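Local coordinates for carboxypeptidase D (Drosophila melanogaster, PDB 3MN8), which is a zinc metallocarboxypeptidase that releases C-terminal arginine or lysine from peptides and proteins, here represented by its first, active carboxypeptidase domain and the following transthyretin-like domain, at residues I125-Q130 with L331-H336; A115-G120 with Q319-N324; V94-N99 with A326-L331. All blocks are in the same frame, centred on the assembly; numbering follows the deposited sequence.

How the interactions relate
All three contacts draw on helix 317-333, which meets strand 93-97 in interaction 3, helix 106-121 in interaction 2 and helix 126-134 in interaction 1. Interactions 1 and 3 share Leu331 and have centres about 11 Å apart; interactions 2 and 3 are about 10 Å apart and 1 and 2 about 14 Å. Leu128 ties the first two together, its CD1 lying 3.4 Å from CE2 of Tyr117. Interaction 3 lies toward the zinc site of His101, Glu104 and His217: the side chain of Tyr96 is about 11 Å from that of His217. Interactions 1 and 2 lie away from it, interaction 1 beside the glycan on Asn133.

Interaction 1: I125-Q130 with L331-H336; sequences ISDLGQ and LLRQAH. With NAG (2-acetamido-2-deoxy-beta-D-glucopyranose), chain E.
Arg333 reaches from helix 317-333 to the backbone of Asp127 and the side chain of Gln130. Its CB points at segment 125-130, and CG, set beside the backbone N (chi1 -50°), and CD carry the chain across the gap. A bend at the third torsion (chi3 80°) then turns the guanidinium edge-on to its partners, NE leading to CZ, which stands 3.8 Å from Asp127 O. NH2 gives a hydrogen bond to Asp127 O, at 2.9 Å and nearly straight. The oxygen lies close to the guanidinium plane, whereas NH2 stands well above the carbonyl plane. NH1 comes within 2.6 Å of Gln130 OE1, the amide and guanidinium planes being only 19° apart. Asp127 OD1, 4.4 Å from NH2 but well out of the guanidinium plane, probably adds just a diffuse charge attraction. This polar bridge, structural packing away from the zinc site, joins the C-terminal part of helix 317-333 to the first turn of helix 126-134. The glycan on Asn133 lies across helix 126-134 from this arginine, its acetamide methyl C8 3.4 Å from Gly129 CA. Around it, Leu128 packs on helix 106-121, Leu332 rests on Val94 and Tyr96 of strand 93-97, and Gln334 packs on helix 245-257.

Interaction 2: A115-G120 with Q319-N324; sequences AQYLLG and QEWQRN
Tyr117 and Trp321 join two helical segments that come no nearer than 10.5 Å between the CA atoms of these same two residues, a gap bridged by one pair of aromatic side chains. Both CB atoms point at the opposite helix, and both rings swing out with CG anti to the backbone N (chi1 -177° for Tyr117, 166° for Trp321). The side chains cross at about a right angle. Trp321 CZ2 lies over one face of the tyrosine ring, 3.4 Å from Tyr117 CD1 and displaced toward the rim, while CH2 rests against Tyr117 CB and CG. The planes are inclined at 57°, an oblique aromatic pair buried between helices 106-121 and 317-333 of the carboxypeptidase domain, away from the zinc site. Each buried polar end has a partner elsewhere: Tyr117 OH bonds to Glu30 and Trp321 NE1 to Glu32, so the N-terminal stretch is tied to both rings. A leucine in place of Tyr117 would probably leave Glu30 without its hydroxyl partner and open a gap against the six-membered ring of Trp321. Asn324 ND2 folds back to Glu320 O at 2.6 Å, nearly straight, and that oxygen also accepts from Asn324 N. Leu118 packs on Leu131 of helix 126-134, Trp321 touches Met114 of helix 106-121 and meets Phe34 edge-to-face, and Leu119 touches Leu53 of helix 43-56.

Interaction 3: V94-N99 with A326-L331; sequences VKYIAN and ASLLQL
Tyr96 extends from strand 93-97 toward helix 317-333, placing its hydroxyl between the backbone of Leu328 and the side chain of Leu331. Its first torsion (chi1 -86°) sets CG anti to the carbonyl carbon and sends the ring away from the sheet. OH donates to Leu328 O at 3.0 Å; the donor lies in the carbonyl plane on a lone pair, and that oxygen in turn sits close to the plane of the tyrosine ring. The bond fixes the end of a buried side chain on a helix carbonyl. Leu328 CB does not aim at the strand, but the end of its side chain comes nearer, CD2 lying 3.8 Å from Tyr96 CE2, the two side chains crossing at a slant. Leu331 approaches from the opposite direction, CG anti to its backbone N (chi1 -174°), and lies against the hydroxyl: CB is 3.4 Å and CD2 3.5 Å from Tyr96 OH. CD1 is 4.3 Å from Tyr96 CE1, obliquely to the ring. This is core packing of a helix on the mixed central sheet of the carboxypeptidase domain. There strand 93-97 lies between strands 136-140 and 212-217, Phe216 of the latter meets Tyr96 edge-to-face, Leu111 of helix 106-121 touches Tyr96 as well, and Tyr255 of helix 245-257 packs on both leucines.

Interaction 1: I125-Q130 with L331-H336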
loop_
_atom_site.group_PDB
_atom_site.type_symbol
_atom_site.label_atom_id
_atom_site.label_comp_id
_atom_site.label_asym_id
_atom_site.label_seq_id
_atom_site.Cartn_x
_atom_site.Cartn_y
_atom_site.Cartn_z
ATOM N N ILE A 125 -9.192 10.887 19.188
ATOM C CA ILE A 125 -10.134 11.002 18.081
ATOM C C ILE A 125 -10.757 9.653 17.688
ATOM O O ILE A 125 -10.058 8.750 17.218
ATOM C CB ILE A 125 -9.486 11.662 16.847
ATOM C CG1 ILE A 125 -9.370 13.178 17.039
ATOM C CG2 ILE A 125 -10.308 11.362 15.603
ATOM C CD1 ILE A 125 -8.461 13.605 18.178
ATOM N N SER A 126 -12.077 9.545 17.866
ATOM C CA SER A 126 -12.837 8.299 17.668
ATOM C C SER A 126 -12.586 7.602 16.320
ATOM O O SER A 126 -12.168 6.449 16.289
ATOM C CB SER A 126 -14.338 8.547 17.872
ATOM O OG SER A 126 -14.998 7.373 18.311
ATOM N N ASP A 127 -12.850 8.298 15.216
ATOM C CA ASP A 127 -12.543 7.781 13.879
ATOM C C ASP A 127 -11.215 7.019 13.837
ATOM O O ASP A 127 -11.174 5.843 13.465
ATOM C CB ASP A 127 -12.496 8.924 12.856
ATOM C CG ASP A 127 -13.872 9.324 12.356
ATOM O OD1 ASP A 127 -14.727 8.430 12.181
ATOM O OD2 ASP A 127 -14.091 10.532 12.120
ATOM N N LEU A 128 -10.136 7.706 14.214
ATOM C CA LEU A 128 -8.786 7.139 14.241
ATOM C C LEU A 128 -8.686 5.942 15.187
ATOM O O LEU A 128 -8.166 4.882 14.822
ATOM C CB LEU A 128 -7.777 8.210 14.668
ATOM C CG LEU A 128 -7.683 9.477 13.811
ATOM C CD1 LEU A 128 -6.693 10.488 14.418
ATOM C CD2 LEU A 128 -7.298 9.129 12.385
ATOM N N GLY A 129 -9.174 6.120 16.412
ATOM C CA GLY A 129 -9.202 5.036 17.373
ATOM C C GLY A 129 -9.812 3.812 16.729
ATOM O O GLY A 129 -9.366 2.685 16.962
ATOM N N GLN A 130 -10.824 4.043 15.895
ATOM C CA GLN A 130 -11.571 2.949 15.290
ATOM C C GLN A 130 -10.808 2.405 14.103
ATOM O O GLN A 130 -10.798 1.197 13.854
ATOM C CB GLN A 130 -12.963 3.413 14.871
ATOM C CG GLN A 130 -14.008 2.296 14.882
ATOM C CD GLN A 130 -13.927 1.413 13.655
ATOM O OE1 GLN A 130 -13.335 1.801 12.652
ATOM N NE2 GLN A 130 -14.525 0.224 13.721
ATOM N N LEU A 331 -8.291 6.232 2.174
ATOM C CA LEU A 331 -7.765 5.107 1.404
ATOM C C LEU A 331 -7.596 3.927 2.341
ATOM O O LEU A 331 -7.983 2.806 2.023
ATOM C CB LEU A 331 -6.426 5.459 0.760
ATOM C CG LEU A 331 -5.816 4.436 -0.205
ATOM C CD1 LEU A 331 -4.547 4.985 -0.824
ATOM C CD2 LEU A 331 -5.500 3.134 0.498
ATOM N N LEU A 332 -7.021 4.184 3.505
ATOM C CA LEU A 332 -6.819 3.108 4.462
ATOM C C LEU A 332 -8.138 2.429 4.751
ATOM O O LEU A 332 -8.210 1.207 4.761
ATOM C CB LEU A 332 -6.165 3.615 5.750
ATOM C CG LEU A 332 -4.676 3.959 5.566
ATOM C CD1 LEU A 332 -4.094 4.688 6.762
ATOM C CD2 LEU A 332 -3.867 2.715 5.254
ATOM N N ARG A 333 -9.191 3.218 4.947
ATOM C CA ARG A 333 -10.514 2.658 5.269
ATOM C C ARG A 333 -11.121 1.847 4.126
ATOM O O ARG A 333 -12.102 1.128 4.318
ATOM C CB ARG A 333 -11.477 3.747 5.742
ATOM C CG ARG A 333 -10.871 4.617 6.832
ATOM C CD ARG A 333 -11.903 5.303 7.713
ATOM N NE ARG A 333 -12.434 4.409 8.726
ATOM C CZ ARG A 333 -12.373 4.569 10.049
ATOM N NH1 ARG A 333 -12.923 3.639 10.808
ATOM N NH2 ARG A 333 -11.793 5.621 10.622
ATOM N N GLN A 334 -10.521 1.948 2.944
ATOM C CA GLN A 334 -10.921 1.131 1.803
ATOM C C GLN A 334 -10.477 -0.331 1.978
ATOM O O GLN A 334 -10.978 -1.232 1.304
ATOM C CB GLN A 334 -10.355 1.714 0.510
ATOM C CG GLN A 334 -11.068 2.967 0.001
ATOM C CD GLN A 334 -12.459 2.657 -0.542
ATOM O OE1 GLN A 334 -12.608 1.978 -1.558
ATOM N NE2 GLN A 334 -13.478 3.153 0.137
ATOM N N ALA A 335 -9.552 -0.581 2.895
ATOM C CA ALA A 335 -9.193 -1.950 3.211
ATOM C C ALA A 335 -10.339 -2.642 3.948
ATOM O O ALA A 335 -10.200 -3.768 4.428
ATOM C CB ALA A 335 -7.921 -1.998 4.038
ATOM N N HIS A 336 -11.478 -1.976 4.044
ATOM C CA HIS A 336 -12.584 -2.575 4.774
ATOM C C HIS A 336 -13.782 -2.885 3.918
ATOM O O HIS A 336 -14.737 -3.501 4.390
ATOM C CB HIS A 336 -12.966 -1.708 5.951
ATOM C CG HIS A 336 -11.872 -1.585 6.961
ATOM N ND1 HIS A 336 -11.535 -2.613 7.817
ATOM C CD2 HIS A 336 -11.019 -0.570 7.232
ATOM C CE1 HIS A 336 -10.534 -2.225 8.589
ATOM N NE2 HIS A 336 -10.202 -0.992 8.254
HETATM C C1 NAG E . -10.266 0.732 20.387
HETATM C C2 NAG E . -11.735 0.979 20.727
HETATM C C3 NAG E . -11.949 1.412 22.173
HETATM C C4 NAG E . -11.101 0.569 23.123
HETATM C C5 NAG E . -9.668 0.479 22.618
HETATM C C6 NAG E . -8.841 -0.426 23.510
HETATM C C7 NAG E . -12.086 3.235 19.689
HETATM C C8 NAG E . -10.764 3.783 20.162
HETATM N N2 NAG E . -12.340 1.925 19.796
HETATM O O3 NAG E . -13.323 1.282 22.487
HETATM O O4 NAG E . -11.107 1.123 24.423
HETATM O O5 NAG E . -9.660 -0.098 21.339
HETATM O O6 NAG E . -9.222 -1.756 23.228
HETATM O O7 NAG E . -12.913 4.001 19.194
#

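Interaction 2: A115-G120 with Q319-N324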
loop_
_atom_site.group_PDB
_atom_site.type_symbol
_atom_site.label_atom_id
_atom_site.label_comp_id
_atom_site.label_asym_id
_atom_site.label_seq_id
_atom_site.Cartn_x
_atom_site.Cartn_y
_atom_site.Cartn_z
ATOM N N ALA A 115 2.501 8.327 11.119
ATOM C CA ALA A 115 2.887 7.539 12.285
ATOM C C ALA A 115 2.578 8.285 13.573
ATOM O O ALA A 115 1.803 7.820 14.411
ATOM C CB ALA A 115 4.381 7.205 12.221
ATOM N N GLN A 116 3.201 9.446 13.730
ATOM C CA GLN A 116 2.965 10.285 14.887
ATOM C C GLN A 116 1.482 10.620 15.034
ATOM O O GLN A 116 0.908 10.457 16.113
ATOM C CB GLN A 116 3.776 11.561 14.756
ATOM C CG GLN A 116 5.287 11.347 14.738
ATOM C CD GLN A 116 6.046 12.622 14.347
ATOM O OE1 GLN A 116 6.332 13.486 15.188
ATOM N NE2 GLN A 116 6.351 12.751 13.062
ATOM N N TYR A 117 0.873 11.075 13.939
ATOM C CA TYR A 117 -0.533 11.469 13.922
ATOM C C TYR A 117 -1.460 10.384 14.470
ATOM O O TYR A 117 -2.228 10.603 15.406
ATOM C CB TYR A 117 -0.962 11.839 12.504
ATOM C CG TYR A 117 -2.387 12.327 12.417
ATOM C CD1 TYR A 117 -2.705 13.646 12.700
ATOM C CD2 TYR A 117 -3.416 11.467 12.061
ATOM C CE1 TYR A 117 -4.008 14.103 12.633
ATOM C CE2 TYR A 117 -4.732 11.909 11.986
ATOM C CZ TYR A 117 -5.020 13.232 12.274
ATOM O OH TYR A 117 -6.314 13.683 12.211
ATOM N N LEU A 118 -1.389 9.206 13.878
ATOM C CA LEU A 118 -2.198 8.090 14.326
ATOM C C LEU A 118 -1.985 7.791 15.797
ATOM O O LEU A 118 -2.933 7.743 16.572
ATOM C CB LEU A 118 -1.896 6.842 13.496
ATOM C CG LEU A 118 -2.530 6.884 12.112
ATOM C CD1 LEU A 118 -2.143 5.663 11.294
ATOM C CD2 LEU A 118 -4.047 7.016 12.244
ATOM N N LEU A 119 -0.738 7.576 16.183
ATOM C CA LEU A 119 -0.458 7.201 17.558
ATOM C C LEU A 119 -0.925 8.248 18.549
ATOM O O LEU A 119 -1.687 7.936 19.461
ATOM C CB LEU A 119 1.026 6.909 17.749
ATOM C CG LEU A 119 1.410 5.513 17.268
ATOM C CD1 LEU A 119 2.928 5.318 17.333
ATOM C CD2 LEU A 119 0.658 4.462 18.089
ATOM N N GLY A 120 -0.480 9.486 18.357
ATOM C CA GLY A 120 -0.762 10.557 19.301
ATOM C C GLY A 120 -2.209 11.036 19.311
ATOM O O GLY A 120 -2.594 11.841 20.162
ATOM N N GLN A 319 1.805 22.056 4.383
ATOM C CA GLN A 319 0.732 22.070 3.366
ATOM C C GLN A 319 0.414 20.685 2.765
ATOM O O GLN A 319 -0.761 20.282 2.636
ATOM C CB GLN A 319 1.089 23.026 2.217
ATOM C CG GLN A 319 0.548 24.441 2.358
ATOM C CD GLN A 319 1.650 25.460 2.592
ATOM O OE1 GLN A 319 1.565 26.603 2.133
ATOM N NE2 GLN A 319 2.698 25.046 3.307
ATOM N N GLU A 320 1.471 19.977 2.365
ATOM C CA GLU A 320 1.329 18.637 1.821
ATOM C C GLU A 320 0.605 17.760 2.825
ATOM O O GLU A 320 -0.225 16.923 2.450
ATOM C CB GLU A 320 2.693 18.033 1.473
ATOM C CG GLU A 320 3.503 18.846 0.451
ATOM C CD GLU A 320 2.857 18.916 -0.942
ATOM O OE1 GLU A 320 1.727 18.408 -1.120
ATOM O OE2 GLU A 320 3.488 19.479 -1.869
ATOM N N TRP A 321 0.899 17.956 4.107
ATOM C CA TRP A 321 0.213 17.172 5.131
ATOM C C TRP A 321 -1.303 17.405 5.118
ATOM O O TRP A 321 -2.081 16.448 5.110
ATOM C CB TRP A 321 0.779 17.424 6.535
ATOM C CG TRP A 321 -0.134 16.881 7.599
ATOM C CD1 TRP A 321 -0.941 17.600 8.420
ATOM C CD2 TRP A 321 -0.373 15.498 7.909
ATOM N NE1 TRP A 321 -1.652 16.762 9.238
ATOM C CE2 TRP A 321 -1.326 15.463 8.945
ATOM C CE3 TRP A 321 0.127 14.286 7.411
ATOM C CZ2 TRP A 321 -1.791 14.262 9.500
ATOM C CZ3 TRP A 321 -0.332 13.096 7.969
ATOM C CH2 TRP A 321 -1.277 13.096 9.003
ATOM N N GLN A 322 -1.717 18.670 5.106
ATOM C CA GLN A 322 -3.139 18.996 5.174
ATOM C C GLN A 322 -3.927 18.496 3.965
ATOM O O GLN A 322 -5.101 18.142 4.092
ATOM C CB GLN A 322 -3.352 20.495 5.355
ATOM C CG GLN A 322 -4.196 20.828 6.564
ATOM C CD GLN A 322 -3.486 20.513 7.866
ATOM O OE1 GLN A 322 -4.079 19.959 8.795
ATOM N NE2 GLN A 322 -2.204 20.861 7.937
ATOM N N ARG A 323 -3.283 18.465 2.802
ATOM C CA ARG A 323 -3.928 17.958 1.584
ATOM C C ARG A 323 -4.099 16.438 1.586
ATOM O O ARG A 323 -5.182 15.915 1.298
ATOM C CB ARG A 323 -3.122 18.373 0.354
ATOM C CG ARG A 323 -2.806 19.848 0.339
ATOM C CD ARG A 323 -1.841 20.196 -0.770
ATOM N NE ARG A 323 -1.831 21.627 -1.062
ATOM C CZ ARG A 323 -0.937 22.202 -1.855
ATOM N NH1 ARG A 323 0.009 21.456 -2.420
ATOM N NH2 ARG A 323 -0.984 23.510 -2.083
ATOM N N ASN A 324 -3.023 15.731 1.911
ATOM C CA ASN A 324 -3.018 14.288 1.797
ATOM C C ASN A 324 -3.646 13.616 3.003
ATOM O O ASN A 324 -4.008 12.438 2.952
ATOM C CB ASN A 324 -1.595 13.790 1.596
ATOM C CG ASN A 324 -0.996 14.259 0.285
ATOM O OD1 ASN A 324 -0.994 13.520 -0.700
ATOM N ND2 ASN A 324 -0.484 15.493 0.264
#

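Interaction 3: V94-N99 with A326-L331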
loop_
_atom_site.group_PDB
_atom_site.type_symbol
_atom_site.label_atom_id
_atom_site.label_comp_id
_atom_site.label_asym_id
_atom_site.label_seq_id
_atom_site.Cartn_x
_atom_site.Cartn_y
_atom_site.Cartn_z
ATOM N N VAL A 94 -2.166 -3.892 6.287
ATOM C CA VAL A 94 -2.062 -2.940 5.208
ATOM C C VAL A 94 -0.687 -2.306 5.313
ATOM O O VAL A 94 -0.081 -2.339 6.389
ATOM C CB VAL A 94 -3.144 -1.856 5.338
ATOM C CG1 VAL A 94 -3.079 -0.895 4.166
ATOM C CG2 VAL A 94 -4.528 -2.491 5.448
ATOM N N LYS A 95 -0.188 -1.743 4.211
ATOM C CA LYS A 95 1.105 -1.050 4.214
ATOM C C LYS A 95 1.136 0.223 3.365
ATOM O O LYS A 95 0.442 0.342 2.350
ATOM C CB LYS A 95 2.235 -1.990 3.786
ATOM C CG LYS A 95 2.143 -2.492 2.357
ATOM C CD LYS A 95 2.268 -4.014 2.328
ATOM C CE LYS A 95 2.914 -4.492 1.032
ATOM N NZ LYS A 95 2.266 -3.970 -0.202
ATOM N N TYR A 96 1.939 1.180 3.810
ATOM C CA TYR A 96 2.274 2.355 3.011
ATOM C C TYR A 96 3.788 2.399 2.799
ATOM O O TYR A 96 4.559 2.362 3.767
ATOM C CB TYR A 96 1.825 3.636 3.715
ATOM C CG TYR A 96 0.392 4.022 3.438
ATOM C CD1 TYR A 96 -0.272 3.537 2.318
ATOM C CD2 TYR A 96 -0.294 4.885 4.289
ATOM C CE1 TYR A 96 -1.574 3.903 2.050
ATOM C CE2 TYR A 96 -1.605 5.253 4.032
ATOM C CZ TYR A 96 -2.241 4.752 2.908
ATOM O OH TYR A 96 -3.548 5.087 2.622
ATOM N N ILE A 97 4.234 2.448 1.549
ATOM C CA ILE A 97 5.665 2.630 1.326
ATOM C C ILE A 97 5.913 3.966 0.646
ATOM O O ILE A 97 5.060 4.450 -0.100
ATOM C CB ILE A 97 6.329 1.476 0.528
ATOM C CG1 ILE A 97 6.177 0.121 1.248
ATOM C CG2 ILE A 97 7.812 1.761 0.373
ATOM C CD1 ILE A 97 4.925 -0.640 0.927
ATOM N N ALA A 98 7.070 4.565 0.918
ATOM C CA ALA A 98 7.439 5.823 0.288
ATOM C C ALA A 98 8.907 5.845 -0.149
ATOM O O ALA A 98 9.675 4.933 0.147
ATOM C CB ALA A 98 7.153 6.968 1.229
ATOM N N ASN A 99 9.276 6.895 -0.869
ATOM C CA ASN A 99 10.669 7.194 -1.172
ATOM C C ASN A 99 11.464 6.064 -1.813
ATOM O O ASN A 99 12.662 5.919 -1.533
ATOM C CB ASN A 99 11.399 7.670 0.087
ATOM C CG ASN A 99 12.727 8.339 -0.231
ATOM O OD1 ASN A 99 13.773 7.945 0.276
ATOM N ND2 ASN A 99 12.688 9.344 -1.093
ATOM N N ALA A 326 -6.627 13.595 4.580
ATOM C CA ALA A 326 -7.906 12.924 4.344
ATOM C C ALA A 326 -7.809 11.748 3.359
ATOM O O ALA A 326 -8.427 10.691 3.564
ATOM C CB ALA A 326 -8.941 13.930 3.860
ATOM N N SER A 327 -7.040 11.939 2.289
ATOM C CA SER A 327 -6.846 10.900 1.277
ATOM C C SER A 327 -6.100 9.667 1.810
ATOM O O SER A 327 -6.310 8.557 1.341
ATOM C CB SER A 327 -6.097 11.485 0.075
ATOM O OG SER A 327 -6.635 12.753 -0.293
ATOM N N LEU A 328 -5.223 9.869 2.787
ATOM C CA LEU A 328 -4.448 8.771 3.360
ATOM C C LEU A 328 -5.287 7.985 4.368
ATOM O O LEU A 328 -5.173 6.766 4.497
ATOM C CB LEU A 328 -3.164 9.297 4.026
ATOM C CG LEU A 328 -2.015 9.864 3.169
ATOM C CD1 LEU A 328 -1.231 10.888 3.959
ATOM C CD2 LEU A 328 -1.089 8.759 2.669
ATOM N N LEU A 329 -6.145 8.692 5.083
ATOM C CA LEU A 329 -7.053 8.030 6.004
ATOM C C LEU A 329 -8.144 7.272 5.247
ATOM O O LEU A 329 -8.372 6.083 5.479
ATOM C CB LEU A 329 -7.686 9.058 6.942
ATOM C CG LEU A 329 -6.911 9.474 8.195
ATOM C CD1 LEU A 329 -5.563 8.742 8.319
ATOM C CD2 LEU A 329 -6.762 11.011 8.254
ATOM N N GLN A 330 -8.814 7.970 4.338
ATOM C CA GLN A 330 -9.913 7.383 3.586
ATOM C C GLN A 330 -9.484 6.174 2.757
ATOM O O GLN A 330 -10.228 5.204 2.646
ATOM C CB GLN A 330 -10.582 8.442 2.710
ATOM C CG GLN A 330 -11.335 9.472 3.510
ATOM C CD GLN A 330 -12.352 8.831 4.435
ATOM O OE1 GLN A 330 -13.368 8.310 3.987
ATOM N NE2 GLN A 330 -12.082 8.871 5.734
ATOM N N LEU A 331 -8.291 6.232 2.174
ATOM C CA LEU A 331 -7.765 5.107 1.404
ATOM C C LEU A 331 -7.596 3.927 2.341
ATOM O O LEU A 331 -7.983 2.806 2.023
ATOM C CB LEU A 331 -6.426 5.459 0.760
ATOM C CG LEU A 331 -5.816 4.436 -0.205
ATOM C CD1 LEU A 331 -4.547 4.985 -0.824
ATOM C CD2 LEU A 331 -5.500 3.134 0.498
#